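Local coordinates for protein probable M18 family aminopeptidase 1 (Thermotoga maritima, PDB 2GLF) that probably removes amino-terminal residues from peptides as a metal-dependent aminopeptidase of the M18 family, at residues A[125-130]-A[425-430]; A[22-27]-A[241-246]; A[353-358]-A[371-376]; A[88-93]-A[401-406]; A[148-153]-A[211-216]. All blocks are in the same frame, centred on the assembly; numbering follows the deposited sequence.

Contact 1: A[125-130]-A[425-430]. With MN (manganese (II) ion), chain F.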
# COMPACT_ATOMS: atom_id res chain seq x y z
N TYR A 125 3.50 14.76 24.44
CA TYR A 125 3.26 13.59 25.27
C TYR A 125 3.99 13.77 26.60
O TYR A 125 3.74 13.03 27.55
CB TYR A 125 3.71 12.30 24.56
CG TYR A 125 5.14 12.26 24.09
CD1 TYR A 125 5.46 12.52 22.76
CD2 TYR A 125 6.17 11.94 24.97
CE1 TYR A 125 6.77 12.46 22.31
CE2 TYR A 125 7.49 11.87 24.53
CZ TYR A 125 7.79 12.13 23.20
OH TYR A 125 9.09 12.03 22.75
N HIS A 126 4.88 14.75 26.66
CA HIS A 126 5.63 15.04 27.89
C HIS A 126 4.69 15.57 28.97
O HIS A 126 4.87 15.28 30.15
CB HIS A 126 6.69 16.13 27.66
CG HIS A 126 7.91 15.68 26.93
ND1 HIS A 126 8.53 14.47 27.18
CD2 HIS A 126 8.67 16.30 26.00
CE1 HIS A 126 9.62 14.38 26.44
NE2 HIS A 126 9.73 15.48 25.71
N TRP A 127 3.70 16.35 28.55
CA TRP A 127 2.77 17.02 29.45
C TRP A 127 1.59 16.21 29.99
O TRP A 127 0.71 16.77 30.64
CB TRP A 127 2.26 18.30 28.77
CG TRP A 127 3.40 19.19 28.37
CD1 TRP A 127 4.31 18.96 27.37
CD2 TRP A 127 3.86 20.35 29.07
NE1 TRP A 127 5.31 19.91 27.41
CE2 TRP A 127 5.05 20.77 28.45
CE3 TRP A 127 3.38 21.07 30.17
CZ2 TRP A 127 5.77 21.89 28.89
CZ3 TRP A 127 4.10 22.18 30.61
CH2 TRP A 127 5.28 22.57 29.97
N LEU A 128 1.58 14.91 29.76
CA LEU A 128 0.51 14.08 30.27
C LEU A 128 0.93 13.37 31.56
O LEU A 128 2.07 12.89 31.67
CB LEU A 128 0.08 13.07 29.21
CG LEU A 128 -0.55 13.72 27.97
CD1 LEU A 128 -0.62 12.72 26.84
CD2 LEU A 128 -1.94 14.25 28.32
N SER A 129 0.02 13.31 32.53
CA SER A 129 0.25 12.68 33.83
C SER A 129 1.53 13.19 34.50
O SER A 129 2.43 12.42 34.85
CB SER A 129 0.30 11.15 33.70
OG SER A 129 -0.97 10.63 33.35
N ILE A 130 1.58 14.50 34.68
CA ILE A 130 2.71 15.18 35.29
C ILE A 130 2.15 16.36 36.08
O ILE A 130 1.29 17.08 35.58
CB ILE A 130 3.69 15.63 34.17
CG1 ILE A 130 4.80 14.59 34.04
CG2 ILE A 130 4.25 17.02 34.42
CD1 ILE A 130 5.69 14.77 32.82
N HIS A 425 13.63 21.29 25.71
CA HIS A 425 12.18 21.47 25.60
C HIS A 425 11.32 20.54 26.43
O HIS A 425 10.10 20.70 26.49
CB HIS A 425 11.73 21.41 24.14
CG HIS A 425 12.02 22.66 23.38
ND1 HIS A 425 11.36 23.01 22.23
CD2 HIS A 425 12.90 23.66 23.62
CE1 HIS A 425 11.80 24.17 21.79
NE2 HIS A 425 12.74 24.59 22.61
N SER A 426 11.93 19.56 27.09
CA SER A 426 11.18 18.64 27.93
C SER A 426 10.87 19.37 29.23
O SER A 426 11.44 20.42 29.52
CB SER A 426 12.01 17.40 28.24
OG SER A 426 13.15 17.75 29.00
N PRO A 427 9.95 18.83 30.04
CA PRO A 427 9.60 19.47 31.31
C PRO A 427 10.73 19.39 32.34
O PRO A 427 10.62 19.94 33.44
CB PRO A 427 8.37 18.69 31.76
CG PRO A 427 7.75 18.26 30.47
CD PRO A 427 8.96 17.80 29.69
N PHE A 428 11.82 18.72 31.98
CA PHE A 428 12.95 18.56 32.89
C PHE A 428 14.26 18.45 32.09
O PHE A 428 14.79 17.35 31.89
CB PHE A 428 12.74 17.29 33.75
CG PHE A 428 13.56 17.25 35.01
CD1 PHE A 428 13.29 18.12 36.07
CD2 PHE A 428 14.60 16.33 35.16
CE1 PHE A 428 14.04 18.07 37.25
CE2 PHE A 428 15.36 16.28 36.35
CZ PHE A 428 15.07 17.15 37.39
N GLU A 429 14.77 19.59 31.63
CA GLU A 429 16.01 19.60 30.86
C GLU A 429 17.22 19.34 31.76
O GLU A 429 17.17 19.58 32.97
CB GLU A 429 16.17 20.95 30.15
CG GLU A 429 14.98 21.30 29.28
CD GLU A 429 15.08 22.68 28.66
OE1 GLU A 429 15.50 23.62 29.37
OE2 GLU A 429 14.73 22.83 27.47
N ILE A 430 18.29 18.84 31.17
CA ILE A 430 19.51 18.53 31.90
C ILE A 430 20.71 19.30 31.35
O ILE A 430 20.93 19.37 30.13
CB ILE A 430 19.81 16.99 31.84
CG1 ILE A 430 19.48 16.32 33.17
CG2 ILE A 430 21.28 16.74 31.55
CD1 ILE A 430 18.04 16.34 33.53
MN MN F . 13.97 26.68 22.54
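His126 and Pro427 meet at about a right angle in a van der Waals contact between carbons, with CB of His126 3.5 Å from CD of Pro427. The packing of Trp127 is apolar: CG of Pro427 lies over one face of the indole, toward its rim, 4.2 Å from CE2 of Trp127. A CH-pi contact is a further kind of interaction. CB of Ser426 stands over one face of the imidazole, 4.2 Å from the centroid of the His126 ring and 22° off its normal. Replacing His126 by alanine takes the ring away and would probably leave CB of Ser426 without the face it packs on, with only the CB contact to Pro427 kept.

The polar bonds of segment 425-430 stay within it or lead elsewhere. His425 N donates to the anti lone pair of Glu429 OE2 (2.6 Å), and OG of Ser426 bonds to Gly423 O. NE2 of His425 binds a manganese ion at 2.4 Å, with Asp249 and Glu279.

His167 of the second subunit meets the His425 ring edge-to-face. Segment 125-130 belongs to the loop between strands 111-119 and 132-139, while 425-430 runs into strand 429-432; Trp127 and Pro427 both touch Pro229 of strand 223-229.

Contact 2: A[22-27]-A[241-246]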
# COMPACT_ATOMS: atom_id res chain seq x y z
N GLU A 22 23.48 28.84 43.42
CA GLU A 22 22.95 30.17 43.18
C GLU A 22 22.03 30.17 41.95
O GLU A 22 20.99 30.84 41.93
CB GLU A 22 24.10 31.15 42.99
CG GLU A 22 24.92 31.35 44.26
CD GLU A 22 26.32 31.86 43.99
OE1 GLU A 22 27.03 32.16 44.98
OE2 GLU A 22 26.72 31.95 42.81
N TYR A 23 22.42 29.39 40.94
CA TYR A 23 21.65 29.27 39.70
C TYR A 23 20.30 28.62 39.98
O TYR A 23 19.27 29.11 39.54
CB TYR A 23 22.44 28.44 38.68
CG TYR A 23 21.66 27.99 37.46
CD1 TYR A 23 21.17 28.91 36.53
CD2 TYR A 23 21.39 26.63 37.25
CE1 TYR A 23 20.44 28.49 35.42
CE2 TYR A 23 20.65 26.21 36.14
CZ TYR A 23 20.18 27.14 35.23
OH TYR A 23 19.44 26.72 34.15
N MSE A 24 20.32 27.52 40.72
CA MSE A 24 19.09 26.80 41.04
C MSE A 24 18.07 27.63 41.83
O MSE A 24 16.87 27.47 41.65
CB MSE A 24 19.42 25.50 41.77
CG MSE A 24 20.15 24.50 40.89
SE MSE A 24 20.39 22.73 41.65
CE MSE A 24 22.26 22.89 42.18
N GLU A 25 18.54 28.52 42.71
CA GLU A 25 17.63 29.36 43.47
C GLU A 25 16.86 30.24 42.48
O GLU A 25 15.63 30.29 42.49
CB GLU A 25 18.40 30.25 44.46
CG GLU A 25 19.04 29.49 45.61
CD GLU A 25 18.01 28.85 46.53
OE1 GLU A 25 18.41 28.10 47.45
OE2 GLU A 25 16.80 29.10 46.34
N PHE A 26 17.61 30.94 41.63
CA PHE A 26 17.03 31.80 40.61
C PHE A 26 16.01 31.01 39.81
O PHE A 26 14.89 31.46 39.57
CB PHE A 26 18.14 32.29 39.68
CG PHE A 26 17.66 33.17 38.56
CD1 PHE A 26 17.12 34.42 38.82
CD2 PHE A 26 17.77 32.74 37.24
CE1 PHE A 26 16.70 35.25 37.77
CE2 PHE A 26 17.35 33.55 36.18
CZ PHE A 26 16.82 34.81 36.45
N MSE A 27 16.41 29.81 39.39
CA MSE A 27 15.57 28.93 38.58
C MSE A 27 14.25 28.53 39.23
O MSE A 27 13.24 28.36 38.55
CB MSE A 27 16.37 27.68 38.20
CG MSE A 27 16.22 27.27 36.74
SE MSE A 27 16.48 28.74 35.48
CE MSE A 27 17.86 29.69 36.42
N SER A 241 26.65 15.71 39.23
CA SER A 241 27.32 16.61 38.31
C SER A 241 26.40 17.37 37.37
O SER A 241 26.82 18.33 36.72
CB SER A 241 28.32 15.84 37.46
OG SER A 241 27.64 15.01 36.54
N LEU A 242 25.14 16.95 37.29
CA LEU A 242 24.21 17.59 36.38
C LEU A 242 23.11 18.37 37.09
O LEU A 242 22.85 18.14 38.27
CB LEU A 242 23.59 16.54 35.47
CG LEU A 242 24.62 15.70 34.72
CD1 LEU A 242 23.94 14.59 33.95
CD2 LEU A 242 25.41 16.60 33.78
N ILE A 243 22.49 19.30 36.38
CA ILE A 243 21.39 20.07 36.94
C ILE A 243 20.15 19.83 36.09
O ILE A 243 20.14 20.09 34.89
CB ILE A 243 21.65 21.59 36.94
CG1 ILE A 243 22.82 21.94 37.85
CG2 ILE A 243 20.41 22.32 37.43
CD1 ILE A 243 23.24 23.40 37.77
N GLY A 244 19.09 19.33 36.73
CA GLY A 244 17.86 19.08 36.01
C GLY A 244 16.85 20.13 36.41
O GLY A 244 16.64 20.39 37.59
N ALA A 245 16.21 20.76 35.42
CA ALA A 245 15.22 21.78 35.70
C ALA A 245 14.44 22.17 34.46
O ALA A 245 14.90 21.99 33.33
CB ALA A 245 15.88 23.01 36.30
N TYR A 246 13.26 22.73 34.69
CA TYR A 246 12.42 23.18 33.60
C TYR A 246 12.81 24.57 33.15
O TYR A 246 13.14 25.43 33.96
CB TYR A 246 10.95 23.21 34.03
CG TYR A 246 10.10 24.09 33.15
CD1 TYR A 246 9.68 23.65 31.90
CD2 TYR A 246 9.75 25.37 33.55
CE1 TYR A 246 8.93 24.47 31.07
CE2 TYR A 246 9.00 26.20 32.73
CZ TYR A 246 8.60 25.74 31.49
OH TYR A 246 7.83 26.55 30.67
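Met27 N donates to Tyr23 O at 2.9 Å, a regular helical bond joining two of the three residues through which helix 13-29 meets strand 242-245. Helix and strand run nearly parallel here: their short axes approach to 10.4 Å and their directions differ by 3°. Residues one turn apart on the helix can therefore follow every second residue of the strand; by their CA atoms Met24 lies nearest Ile243 and Met27 nearest Ala245.

Ile243 carries the larger share. Its CD1 comes to 3.8 Å from CD2 of Tyr23, and its other branch, CG2, lies 4.1 Å from CG of Met24, a selenomethionine. The tyrosine is brought there by a trans first torsion (chi1 168°), which sets CG opposite the backbone N. Further along, CG of Met27, also selenomethionine, is 4.3 Å from CB of Ala245. Cutting Ile243 back to alanine removes both branches and would probably open a gap against Tyr23 and Met24.

Around this pairing, Tyr23 OH bonds to Gln248 NE2, and Tyr23 also touches Ile252 of helix 248-263. The strand pairs with 234-236 and 429-432 in a three-stranded antiparallel sheet. Every close meeting across the two segments is carbon against carbon, so between them the contact rests on apolar packing, and directed bonds of the helix side chains go to other parts, such as Gln248.

Contact 3: A[353-358]-A[371-376]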
# COMPACT_ATOMS: atom_id res chain seq x y z
N LEU A 353 30.49 26.74 21.21
CA LEU A 353 30.58 27.84 20.25
C LEU A 353 29.90 27.31 18.99
O LEU A 353 30.39 26.37 18.35
CB LEU A 353 32.05 28.20 20.00
CG LEU A 353 32.42 29.36 19.07
CD1 LEU A 353 33.80 29.85 19.41
CD2 LEU A 353 32.35 28.91 17.62
N VAL A 354 28.76 27.90 18.64
CA VAL A 354 27.99 27.50 17.47
C VAL A 354 28.14 28.52 16.36
O VAL A 354 27.61 29.63 16.46
CB VAL A 354 26.49 27.38 17.81
CG1 VAL A 354 25.77 26.64 16.72
CG2 VAL A 354 26.29 26.70 19.15
N LYS A 355 28.83 28.14 15.29
CA LYS A 355 29.03 29.05 14.17
C LYS A 355 27.77 29.27 13.35
O LYS A 355 27.57 30.35 12.78
CB LYS A 355 30.16 28.54 13.28
CG LYS A 355 30.52 29.49 12.16
CD LYS A 355 31.88 29.16 11.59
CE LYS A 355 32.21 30.05 10.40
NZ LYS A 355 31.26 29.82 9.28
N TYR A 356 26.91 28.25 13.28
CA TYR A 356 25.66 28.34 12.53
C TYR A 356 24.63 27.29 12.94
O TYR A 356 24.98 26.21 13.44
CB TYR A 356 25.93 28.22 11.02
CG TYR A 356 26.67 26.96 10.62
CD1 TYR A 356 26.06 25.71 10.71
CD2 TYR A 356 27.99 27.02 10.18
CE1 TYR A 356 26.75 24.54 10.39
CE2 TYR A 356 28.69 25.86 9.85
CZ TYR A 356 28.06 24.63 9.96
OH TYR A 356 28.75 23.48 9.65
N THR A 357 23.35 27.61 12.73
CA THR A 357 22.23 26.74 13.07
C THR A 357 21.05 26.97 12.14
O THR A 357 20.15 27.75 12.47
CB THR A 357 21.73 26.98 14.50
OG1 THR A 357 21.43 28.37 14.67
CG2 THR A 357 22.76 26.57 15.52
N GLY A 358 21.04 26.31 10.99
CA GLY A 358 19.93 26.50 10.07
C GLY A 358 19.20 25.21 9.76
O GLY A 358 18.96 24.40 10.66
N GLU A 371 36.43 35.90 10.61
CA GLU A 371 37.12 36.96 11.33
C GLU A 371 36.61 37.11 12.75
O GLU A 371 37.39 37.24 13.69
CB GLU A 371 36.99 38.30 10.60
CG GLU A 371 36.10 38.28 9.36
CD GLU A 371 36.74 37.57 8.18
OE1 GLU A 371 37.74 38.09 7.64
OE2 GLU A 371 36.23 36.49 7.80
N PHE A 372 35.29 37.08 12.92
CA PHE A 372 34.70 37.22 14.25
C PHE A 372 34.98 35.98 15.11
O PHE A 372 35.27 36.09 16.30
CB PHE A 372 33.20 37.45 14.16
CG PHE A 372 32.59 37.89 15.45
CD1 PHE A 372 31.37 37.36 15.87
CD2 PHE A 372 33.23 38.82 16.26
CE1 PHE A 372 30.80 37.77 17.08
CE2 PHE A 372 32.67 39.23 17.47
CZ PHE A 372 31.46 38.70 17.88
N VAL A 373 34.89 34.79 14.52
CA VAL A 373 35.16 33.58 15.27
C VAL A 373 36.62 33.65 15.72
O VAL A 373 36.99 33.16 16.79
CB VAL A 373 34.93 32.31 14.42
CG1 VAL A 373 35.19 31.06 15.25
CG2 VAL A 373 33.51 32.31 13.87
N ALA A 374 37.45 34.28 14.89
CA ALA A 374 38.87 34.43 15.20
C ALA A 374 39.00 35.28 16.46
O ALA A 374 39.67 34.90 17.42
CB ALA A 374 39.58 35.09 14.04
N ARG A 375 38.36 36.45 16.45
CA ARG A 375 38.41 37.35 17.59
C ARG A 375 37.90 36.68 18.87
O ARG A 375 38.46 36.88 19.95
CB ARG A 375 37.59 38.60 17.29
CG ARG A 375 38.19 39.47 16.19
CD ARG A 375 37.27 40.63 15.86
NE ARG A 375 36.98 41.43 17.04
CZ ARG A 375 36.01 42.33 17.12
NH1 ARG A 375 35.22 42.54 16.07
NH2 ARG A 375 35.82 43.02 18.24
N VAL A 376 36.84 35.89 18.76
CA VAL A 376 36.28 35.21 19.91
C VAL A 376 37.20 34.09 20.38
O VAL A 376 37.37 33.86 21.57
CB VAL A 376 34.89 34.62 19.58
CG1 VAL A 376 34.36 33.82 20.77
CG2 VAL A 376 33.93 35.74 19.22
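Leu353 and Val373 form the closely packed part of this contact. The leucine has CG opposite its backbone N (chi1 -178°), which brings its two methyls up to the helix, where each finds a different valine. CD2 of Leu353 is 4.3 Å from CG1 of Val373, and CD1 of Leu353 is 4.2 Å from CG1 of Val376. The two valines are three residues apart, so they present neighbouring positions on one side of helix 370-382. That helical spacing is supported by the bonds from Arg375 N to Glu371 O (3.0 Å) and from Val376 N to Phe372 O (2.9 Å). Met417 of strand 414-421 touches both Leu353 and Val376 and extends the apolar cluster.

Toward Lys355 the contact thins and becomes polar at its end. Only the aliphatic part of this side chain takes part, with CD of Lys355 4.2 Å from CG2 of Val373, the other branch of that valine. The chain is extended through chi3 and turns at its last torsion (chi4 -63°); its NZ forms salt bridges with Asp367 and with Glu224 of the third subunit. The solvent side carries Arg375, which is exposed, and Glu371, which makes a salt bridge to Arg34 of the third subunit.

Leu353 also pairs through its backbone with Gln388 and Ala390. Strand 351-354, helix 370-382 and the neighbouring parallel strand 387-389 thus make a beta-alpha-beta crossover, here at the outer end of the mixed sheet as counted within this chain, with the helix packed against its first strand.

Contact 4: A[88-93]-A[401-406]. With MN (manganese (II) ion), chain E.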
# COMPACT_ATOMS: atom_id res chain seq x y z
N LEU A 88 27.54 43.15 24.05
CA LEU A 88 26.26 42.65 24.51
C LEU A 88 26.14 41.15 24.36
O LEU A 88 26.59 40.57 23.38
CB LEU A 88 25.12 43.27 23.71
CG LEU A 88 24.91 44.77 23.74
CD1 LEU A 88 23.76 45.10 22.80
CD2 LEU A 88 24.61 45.23 25.16
N VAL A 89 25.54 40.52 25.36
CA VAL A 89 25.28 39.10 25.31
C VAL A 89 23.75 39.10 25.43
O VAL A 89 23.20 39.76 26.32
CB VAL A 89 25.95 38.36 26.48
CG1 VAL A 89 25.59 39.03 27.78
CG2 VAL A 89 25.54 36.91 26.50
N VAL A 90 23.06 38.42 24.52
CA VAL A 90 21.60 38.41 24.55
C VAL A 90 21.02 37.01 24.67
O VAL A 90 21.59 36.04 24.17
CB VAL A 90 21.02 39.06 23.29
CG1 VAL A 90 21.49 40.49 23.19
CG2 VAL A 90 21.44 38.28 22.05
N ALA A 91 19.87 36.93 25.34
CA ALA A 91 19.18 35.66 25.53
C ALA A 91 17.67 35.87 25.59
O ALA A 91 17.18 37.00 25.56
CB ALA A 91 19.67 34.99 26.80
N HIS A 92 16.92 34.77 25.66
CA HIS A 92 15.47 34.85 25.75
C HIS A 92 15.00 34.21 27.05
O HIS A 92 15.60 33.25 27.54
CB HIS A 92 14.80 34.20 24.52
CG HIS A 92 14.93 32.71 24.45
ND1 HIS A 92 14.00 31.86 25.00
CD2 HIS A 92 15.84 31.93 23.81
CE1 HIS A 92 14.32 30.61 24.70
NE2 HIS A 92 15.43 30.62 23.98
N ILE A 93 13.94 34.75 27.63
CA ILE A 93 13.44 34.23 28.88
C ILE A 93 12.09 33.55 28.77
O ILE A 93 11.48 33.21 29.79
CB ILE A 93 13.39 35.35 29.96
CG1 ILE A 93 12.61 36.56 29.44
CG2 ILE A 93 14.80 35.76 30.34
CD1 ILE A 93 12.51 37.67 30.44
N GLY A 401 17.90 27.84 14.31
CA GLY A 401 17.61 29.25 14.19
C GLY A 401 17.46 29.93 15.54
O GLY A 401 16.53 29.61 16.29
N THR A 402 18.37 30.84 15.86
CA THR A 402 18.32 31.57 17.12
C THR A 402 18.09 33.05 16.81
O THR A 402 17.94 33.42 15.64
CB THR A 402 19.63 31.44 17.91
OG1 THR A 402 20.71 31.92 17.11
CG2 THR A 402 19.88 29.99 18.29
N ILE A 403 18.09 33.88 17.84
CA ILE A 403 17.86 35.31 17.64
C ILE A 403 19.08 36.06 17.12
O ILE A 403 18.99 37.24 16.79
CB ILE A 403 17.37 35.98 18.95
CG1 ILE A 403 18.50 36.06 19.97
CG2 ILE A 403 16.21 35.18 19.52
CD1 ILE A 403 18.13 36.89 21.20
N ALA A 404 20.20 35.36 17.02
CA ALA A 404 21.43 35.97 16.54
C ALA A 404 21.19 36.71 15.22
O ALA A 404 21.60 37.87 15.07
CB ALA A 404 22.51 34.91 16.35
N LYS A 405 20.53 36.06 14.28
CA LYS A 405 20.26 36.67 12.98
C LYS A 405 19.73 38.11 13.05
O LYS A 405 20.18 38.99 12.31
CB LYS A 405 19.27 35.81 12.19
CG LYS A 405 17.87 35.78 12.78
CD LYS A 405 16.87 35.15 11.83
CE LYS A 405 17.10 33.66 11.65
NZ LYS A 405 16.03 33.05 10.81
N PHE A 406 18.78 38.35 13.95
CA PHE A 406 18.17 39.67 14.10
C PHE A 406 19.14 40.77 14.44
O PHE A 406 18.99 41.91 14.00
CB PHE A 406 17.07 39.61 15.16
CG PHE A 406 16.02 38.59 14.88
CD1 PHE A 406 15.40 38.53 13.62
CD2 PHE A 406 15.65 37.66 15.85
CE1 PHE A 406 14.44 37.56 13.34
CE2 PHE A 406 14.69 36.68 15.58
CZ PHE A 406 14.08 36.64 14.32
MN MN E . 16.59 28.69 23.03
O HOH W 1 17.85 26.74 22.62
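Two torsions bring Ile403 to Val90: chi1 of 71° sets CG1 of the isoleucine between its backbone N and carbonyl carbon, and a trans chi2 (172°) extends CD1 to the strand. Val90 answers with the methyl that occupies the same kind of position on its own backbone, CG2, which lies 3.7 Å from CD1 of Ile403. CB of Val90 follows at 4.2 Å from that CD1. CD1 of Ile403 also passes the strand backbone, 4.5 Å from Ala91 O. The interaction is apolar and narrow, one isoleucine end set against one valine.

Strand 87-92 lies inside the mixed sheet between the parallel strands 270-275 and 321-329, and Ile403 packs on its C-terminal half from the turn that leads into helix 404-408. In the alpha/beta fold of the zinc exopeptidase clan this end of the sheet carries the metal centre, and the same is seen here. His92, two residues beyond Val90, binds manganese through NE2 at 2.4 Å, and water 1 lies 2.4 Å from the same metal. Asp249 and Asp326 are further ligands, while ND1 of His92 has a weak hydrogen bond to Asp94. Zinc is the predicted metal at His92.

On the opposing segment, Thr402 OG1 accepts a weak capping bond from Ala404 N (3.5 Å, 157° at the hydrogen), just ahead of the helical turns. The same hydroxyl bonds to Asp416, and the side chain of Thr402 also touches Ser324 and Asp326 of strand 321-329.

Contact 5: A[148-153]-A[211-216]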
# COMPACT_ATOMS: atom_id res chain seq x y z
N ILE A 148 -1.54 35.36 39.88
CA ILE A 148 -1.90 33.97 40.11
C ILE A 148 -0.68 33.06 40.21
O ILE A 148 0.17 33.04 39.31
CB ILE A 148 -2.83 33.44 38.98
CG1 ILE A 148 -4.16 34.19 39.01
CG2 ILE A 148 -3.10 31.95 39.17
CD1 ILE A 148 -4.92 34.01 40.29
N HIS A 149 -0.59 32.33 41.31
CA HIS A 149 0.50 31.39 41.55
C HIS A 149 -0.03 30.21 42.35
O HIS A 149 0.02 30.20 43.58
CB HIS A 149 1.62 32.08 42.32
CG HIS A 149 2.20 33.25 41.60
ND1 HIS A 149 2.97 33.13 40.47
CD2 HIS A 149 2.08 34.58 41.83
CE1 HIS A 149 3.31 34.33 40.03
NE2 HIS A 149 2.78 35.23 40.84
N ILE A 150 -0.54 29.21 41.65
CA ILE A 150 -1.08 28.03 42.29
C ILE A 150 -0.26 26.81 41.90
O ILE A 150 -0.01 26.58 40.72
CB ILE A 150 -2.53 27.80 41.88
CG1 ILE A 150 -3.30 29.12 42.00
CG2 ILE A 150 -3.15 26.74 42.76
CD1 ILE A 150 -4.74 29.03 41.59
N GLY A 151 0.16 26.04 42.90
CA GLY A 151 0.98 24.85 42.67
C GLY A 151 2.39 25.21 43.07
O GLY A 151 3.28 24.35 43.17
N ASP A 152 2.57 26.50 43.30
CA ASP A 152 3.83 27.12 43.68
C ASP A 152 4.39 26.57 45.00
O ASP A 152 5.48 26.00 45.05
CB ASP A 152 3.60 28.62 43.81
CG ASP A 152 4.78 29.43 43.35
OD1 ASP A 152 4.69 30.68 43.41
OD2 ASP A 152 5.79 28.83 42.94
N LYS A 153 3.62 26.77 46.07
CA LYS A 153 4.00 26.35 47.41
C LYS A 153 3.42 24.98 47.73
O LYS A 153 2.47 24.54 47.11
CB LYS A 153 3.49 27.39 48.41
CG LYS A 153 3.93 28.81 48.08
CD LYS A 153 2.85 29.83 48.42
CE LYS A 153 1.58 29.62 47.59
NZ LYS A 153 1.79 29.70 46.11
N GLU A 211 -14.28 33.75 45.32
CA GLU A 211 -14.06 33.97 46.74
C GLU A 211 -12.56 34.07 47.05
O GLU A 211 -12.16 34.53 48.12
CB GLU A 211 -14.67 32.83 47.55
CG GLU A 211 -16.09 32.51 47.13
CD GLU A 211 -16.80 31.61 48.13
OE1 GLU A 211 -16.15 30.70 48.69
OE2 GLU A 211 -18.02 31.81 48.35
N MSE A 212 -11.74 33.64 46.10
CA MSE A 212 -10.29 33.65 46.27
C MSE A 212 -9.64 34.92 45.72
O MSE A 212 -8.89 35.59 46.43
CB MSE A 212 -9.69 32.43 45.58
CG MSE A 212 -8.24 32.21 45.94
SE MSE A 212 -8.04 32.10 47.85
CE MSE A 212 -7.14 33.78 48.16
N TYR A 213 -9.92 35.25 44.47
CA TYR A 213 -9.33 36.43 43.84
C TYR A 213 -10.37 37.48 43.47
O TYR A 213 -10.05 38.51 42.90
CB TYR A 213 -8.57 36.01 42.58
CG TYR A 213 -7.65 34.84 42.82
CD1 TYR A 213 -8.07 33.53 42.58
CD2 TYR A 213 -6.35 35.04 43.30
CE1 TYR A 213 -7.22 32.45 42.81
CE2 TYR A 213 -5.50 33.97 43.55
CZ TYR A 213 -5.94 32.68 43.30
OH TYR A 213 -5.08 31.63 43.53
N GLY A 214 -11.63 37.20 43.80
CA GLY A 214 -12.70 38.13 43.50
C GLY A 214 -12.94 38.26 42.01
O GLY A 214 -13.56 39.22 41.56
N ILE A 215 -12.47 37.28 41.24
CA ILE A 215 -12.62 37.30 39.79
C ILE A 215 -13.90 36.68 39.25
O ILE A 215 -14.61 35.95 39.93
CB ILE A 215 -11.41 36.62 39.09
CG1 ILE A 215 -11.28 35.17 39.55
CG2 ILE A 215 -10.14 37.38 39.38
CD1 ILE A 215 -10.14 34.41 38.85
N THR A 216 -14.17 37.01 37.99
CA THR A 216 -15.33 36.53 37.26
C THR A 216 -14.79 35.81 36.02
O THR A 216 -13.66 36.05 35.60
CB THR A 216 -16.25 37.70 36.84
OG1 THR A 216 -17.40 37.19 36.18
CG2 THR A 216 -15.51 38.65 35.91
O HOH W 2 -2.28 32.94 43.55
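A CH-pi contact, with CD1 of Ile148 over the ring of Tyr213, packs the last part of helix 200-213 on strand 145-150, an edge strand, within this chain, of the six-stranded antiparallel sheet. The evidence is geometric: CD1 of Ile148 lies 3.4 Å from the centroid of the Tyr213 ring and only 14° off its normal, so the methyl sits over the middle of the face. Successive turns of the same sense in the isoleucine (chi1 -65°, chi2 -62°) fold CD1 round to that place, although the side chain does not set out straight toward the helix. On the opposite face lies CG of Met212, a selenomethionine that is poorly ordered and therefore a less certain cover.

Ile150, two residues along the strand, approaches the ring obliquely, with CD1 4.2 Å from CZ of Tyr213. Ile146 of the same strand also touches Tyr213.

The phenol end is bound through water 2, which is 3.1 Å from OH of Tyr213 and accepts from His149 N at 2.9 Å. Beyond it, Lys153 NZ donates to His149 O at 3.1 Å from a position tilted out of the carbonyl plane, closing the turn that follows the strand.

Chemically, the contact is therefore mixed: the ring face is held by hydrocarbon, while its hydroxyl reaches the strand's backbone NH through a single water, which pairs the polar end without a direct bond.

Contacts 1 and 2 touch, with centres about 16 Å apart, because strands 429-432 and 242-245 are neighbours in the three-stranded sheet; Glu429 O and Ala245 N probably bond there. Contacts 3 and 4, centres about 14 Å apart, share the mixed sheet and touch through Thr357 O and Gly401 N. Contact 5 stands apart on the six-stranded sheet, its centre about 46 Å from that of contact 3. Along the sequence, contacts 1, 2 and 4 interlock; contact 5 lies within all three spans, and contact 3, following contacts 2 and 5, within those of 1 and 4. Contact 1 supplies His425 to one manganese ion and contact 4 His92 to the other; Asp249 binds both, so distant chain parts meet at a two-metal centre.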